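Long-range contact in glucose-6-phosphate 1-dehydrogenase (Kluyveromyces lactis, PDB 7E6I), which catalyses the NADP+-dependent oxidation of glucose 6-phosphate to 6-phosphogluconolactone, the first and probably rate-limiting step of the oxidative pentose phosphate pathway: residues T12-S17 with I45-S50. Numbering follows the deposited sequence.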
ATOM      1  N   THR A  12      12.327   0.056  18.780  1.00 41.82           N
ATOM      2  CA  THR A  12      11.229  -0.115  19.726  1.00 43.56           C
ATOM      3  C   THR A  12       9.915  -0.229  18.962  1.00 40.33           C
ATOM      4  O   THR A  12       9.569   0.665  18.185  1.00 37.43           O
ATOM      5  CB  THR A  12      11.156   1.043  20.719  1.00 42.51           C
ATOM      6  OG1 THR A  12      12.446   1.277  21.289  1.00 43.68           O
ATOM      7  CG2 THR A  12      10.174   0.718  21.819  1.00 42.11           C
ATOM      8  N   ILE A  13       9.180  -1.313  19.202  1.00 41.29           N
ATOM      9  CA  ILE A  13       7.880  -1.553  18.575  1.00 41.29           C
ATOM     10  C   ILE A  13       6.809  -1.261  19.618  1.00 39.41           C
ATOM     11  O   ILE A  13       6.555  -2.075  20.510  1.00 39.61           O
ATOM     12  CB  ILE A  13       7.747  -2.982  18.037  1.00 41.45           C
ATOM     13  CG1 ILE A  13       8.794  -3.265  16.964  1.00 42.04           C
ATOM     14  CG2 ILE A  13       6.364  -3.202  17.448  1.00 37.88           C
ATOM     15  CD1 ILE A  13      10.090  -3.787  17.525  1.00 45.49           C
ATOM     16  N   PHE A  14       6.168  -0.106  19.500  1.00 38.80           N
ATOM     17  CA  PHE A  14       5.050   0.223  20.367  1.00 41.51           C
ATOM     18  C   PHE A  14       3.797  -0.523  19.923  1.00 42.02           C
ATOM     19  O   PHE A  14       3.589  -0.781  18.734  1.00 40.14           O
ATOM     20  CB  PHE A  14       4.799   1.726  20.368  1.00 41.91           C
ATOM     21  CG  PHE A  14       5.745   2.492  21.255  1.00 44.03           C
ATOM     22  CD1 PHE A  14       7.010   2.848  20.806  1.00 43.61           C
ATOM     23  CD2 PHE A  14       5.367   2.865  22.535  1.00 42.51           C
ATOM     24  CE1 PHE A  14       7.878   3.559  21.625  1.00 43.20           C
ATOM     25  CE2 PHE A  14       6.228   3.572  23.351  1.00 46.14           C
ATOM     26  CZ  PHE A  14       7.487   3.920  22.899  1.00 44.89           C
ATOM     27  N   GLY A  15       2.957  -0.870  20.897  1.00 41.65           N
ATOM     28  CA  GLY A  15       1.832  -1.738  20.622  1.00 41.00           C
ATOM     29  C   GLY A  15       2.244  -3.177  20.429  1.00 43.46           C
ATOM     30  O   GLY A  15       1.577  -3.915  19.699  1.00 44.58           O
ATOM     31  N   ALA A  16       3.334  -3.601  21.072  1.00 43.30           N
ATOM     32  CA  ALA A  16       3.986  -4.856  20.709  1.00 44.39           C
ATOM     33  C   ALA A  16       3.104  -6.081  20.907  1.00 44.58           C
ATOM     34  O   ALA A  16       3.359  -7.116  20.289  1.00 45.62           O
ATOM     35  CB  ALA A  16       5.272  -5.018  21.508  1.00 46.83           C
ATOM     36  N   SER A  17       2.085  -5.995  21.747  1.00 45.24           N
ATOM     37  CA  SER A  17       1.225  -7.132  22.041  1.00 50.04           C
ATOM     38  C   SER A  17       0.092  -7.305  21.038  1.00 51.05           C
ATOM     39  O   SER A  17      -0.607  -8.323  21.078  1.00 56.09           O
ATOM     40  CB  SER A  17       0.645  -6.979  23.449  1.00 52.51           C
ATOM     41  OG  SER A  17      -0.041  -5.736  23.557  1.00 55.07           O
ATOM     42  N   ILE A  45      13.027  -3.937  21.126  1.00 48.49           N
ATOM     43  CA  ILE A  45      12.258  -3.726  22.354  1.00 48.35           C
ATOM     44  C   ILE A  45      10.778  -3.598  22.003  1.00 48.81           C
ATOM     45  O   ILE A  45      10.392  -2.700  21.238  1.00 45.58           O
ATOM     46  CB  ILE A  45      12.713  -2.470  23.106  1.00 44.87           C
ATOM     47  CG1 ILE A  45      14.199  -2.522  23.447  1.00 46.65           C
ATOM     48  CG2 ILE A  45      11.885  -2.286  24.348  1.00 46.58           C
ATOM     49  CD1 ILE A  45      14.701  -1.217  24.023  1.00 42.91           C
ATOM     50  N   GLY A  46       9.951  -4.449  22.596  1.00 48.06           N
ATOM     51  CA  GLY A  46       8.519  -4.354  22.454  1.00 47.73           C
ATOM     52  C   GLY A  46       7.908  -3.677  23.665  1.00 50.20           C
ATOM     53  O   GLY A  46       8.112  -4.115  24.793  1.00 56.38           O
ATOM     54  N   TYR A  47       7.143  -2.617  23.419  1.00 47.72           N
ATOM     55  CA  TYR A  47       6.509  -1.818  24.461  1.00 47.94           C
ATOM     56  C   TYR A  47       4.995  -1.882  24.301  1.00 49.59           C
ATOM     57  O   TYR A  47       4.481  -1.729  23.188  1.00 48.12           O
ATOM     58  CB  TYR A  47       7.010  -0.361  24.385  1.00 44.75           C
ATOM     59  CG  TYR A  47       6.540   0.612  25.456  1.00 47.09           C
ATOM     60  CD1 TYR A  47       5.216   1.022  25.526  1.00 48.22           C
ATOM     61  CD2 TYR A  47       7.438   1.166  26.359  1.00 49.26           C
ATOM     62  CE1 TYR A  47       4.795   1.926  26.490  1.00 49.19           C
ATOM     63  CE2 TYR A  47       7.026   2.071  27.324  1.00 49.01           C
ATOM     64  CZ  TYR A  47       5.708   2.447  27.385  1.00 49.29           C
ATOM     65  OH  TYR A  47       5.298   3.346  28.349  1.00 49.49           O
ATOM     66  N   ALA A  48       4.288  -2.109  25.414  1.00 50.71           N
ATOM     67  CA  ALA A  48       2.824  -2.076  25.472  1.00 51.64           C
ATOM     68  C   ALA A  48       2.394  -1.983  26.939  1.00 52.97           C
ATOM     69  O   ALA A  48       3.216  -2.077  27.855  1.00 54.26           O
ATOM     70  CB  ALA A  48       2.194  -3.294  24.785  1.00 48.79           C
ATOM     71  N   ARG A  49       1.088  -1.774  27.150  1.00 52.11           N
ATOM     72  CA  ARG A  49       0.578  -1.551  28.503  1.00 54.94           C
ATOM     73  C   ARG A  49       0.555  -2.837  29.320  1.00 53.61           C
ATOM     74  O   ARG A  49       0.884  -2.819  30.511  1.00 54.51           O
ATOM     75  CB  ARG A  49      -0.822  -0.927  28.457  1.00 57.33           C
ATOM     76  CG  ARG A  49      -0.984   0.198  27.415  1.00 56.86           C
ATOM     77  CD  ARG A  49      -2.337   0.192  26.650  1.00 58.33           C
ATOM     78  NE  ARG A  49      -2.798  -1.125  26.206  1.00 68.38           N
ATOM     79  CZ  ARG A  49      -2.326  -1.827  25.164  1.00 67.76           C
ATOM     80  NH1 ARG A  49      -1.314  -1.357  24.429  1.00 54.91           N
ATOM     81  NH2 ARG A  49      -2.812  -3.014  24.862  1.00 71.62           N
ATOM     82  N   SER A  50       0.170  -3.957  28.707  1.00 55.86           N
ATOM     83  CA  SER A  50       0.076  -5.219  29.430  1.00 56.37           C
ATOM     84  C   SER A  50       1.422  -5.595  30.032  1.00 57.55           C
ATOM     85  O   SER A  50       2.481  -5.126  29.614  1.00 58.68           O
ATOM     86  CB  SER A  50      -0.374  -6.363  28.521  1.00 58.64           C
ATOM     87  OG  SER A  50      -1.697  -6.185  28.058  1.00 64.72           O
TER
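Ile45 pairs with Thr12 within two parallel strands whose short axes diverge by 24°. Ile45 O receives Ile13 N at 2.7 Å, the donor approaching nearly along the C=O axis, and also takes a CA-H...O contact from Thr12 CA. Gly46 follows without a side chain, and Ala16 CB uses that surface: it rests 3.4 Å from Gly46 CA, where no side chain intervenes.

Tyr47 joins the segments through both backbone and ring. Tyr47 N donates to Ile13 O in a nearly straight bond of 3.0 Å, completing the alternating parallel ladder. Tyr47 O then takes Ala16 N at 3.0 Å and, by a weak, bent bond, Gly15 N, so this one acceptor grips the chain as it turns out of its strand at Gly15, where phi is positive. On the face shared with Thr12, the backbone position of Tyr47 places its CB over the Phe14 ring, a CH-pi contact with Tyr47 CB 4.3 Å from the ring centroid. CG of Tyr47 stands anti to the backbone N (chi1 -176°), which lays the ring against CD2 and CE2 of Phe14. Phe14 CE2 sits above the Tyr47 ring, 3.5 Å from Tyr47 CD1; with planes at 37° the aromatic pair is oblique. Tyr47 OH is satisfied by Pro90 O.

Beyond the ladder, Ala48 CB touches Ser17 OG at 3.5 Å. The bent Arg49 side chain brings its NH2 to 4.1 Å from Ser17 OG, near but not hydrogen-bonded; like Gly15, Ala16 and Ser17, Arg49 probably contributes to NADP+ binding.

The two strands and helix 19-34 form the first beta-alpha-beta unit of the Rossmann domain. Ile13 packs on that helix, and Thr12, Phe14 and Ile45 pack on helix 94-110, while strands 117-122 and 84-88 flank 10-14 and 43-48 respectively.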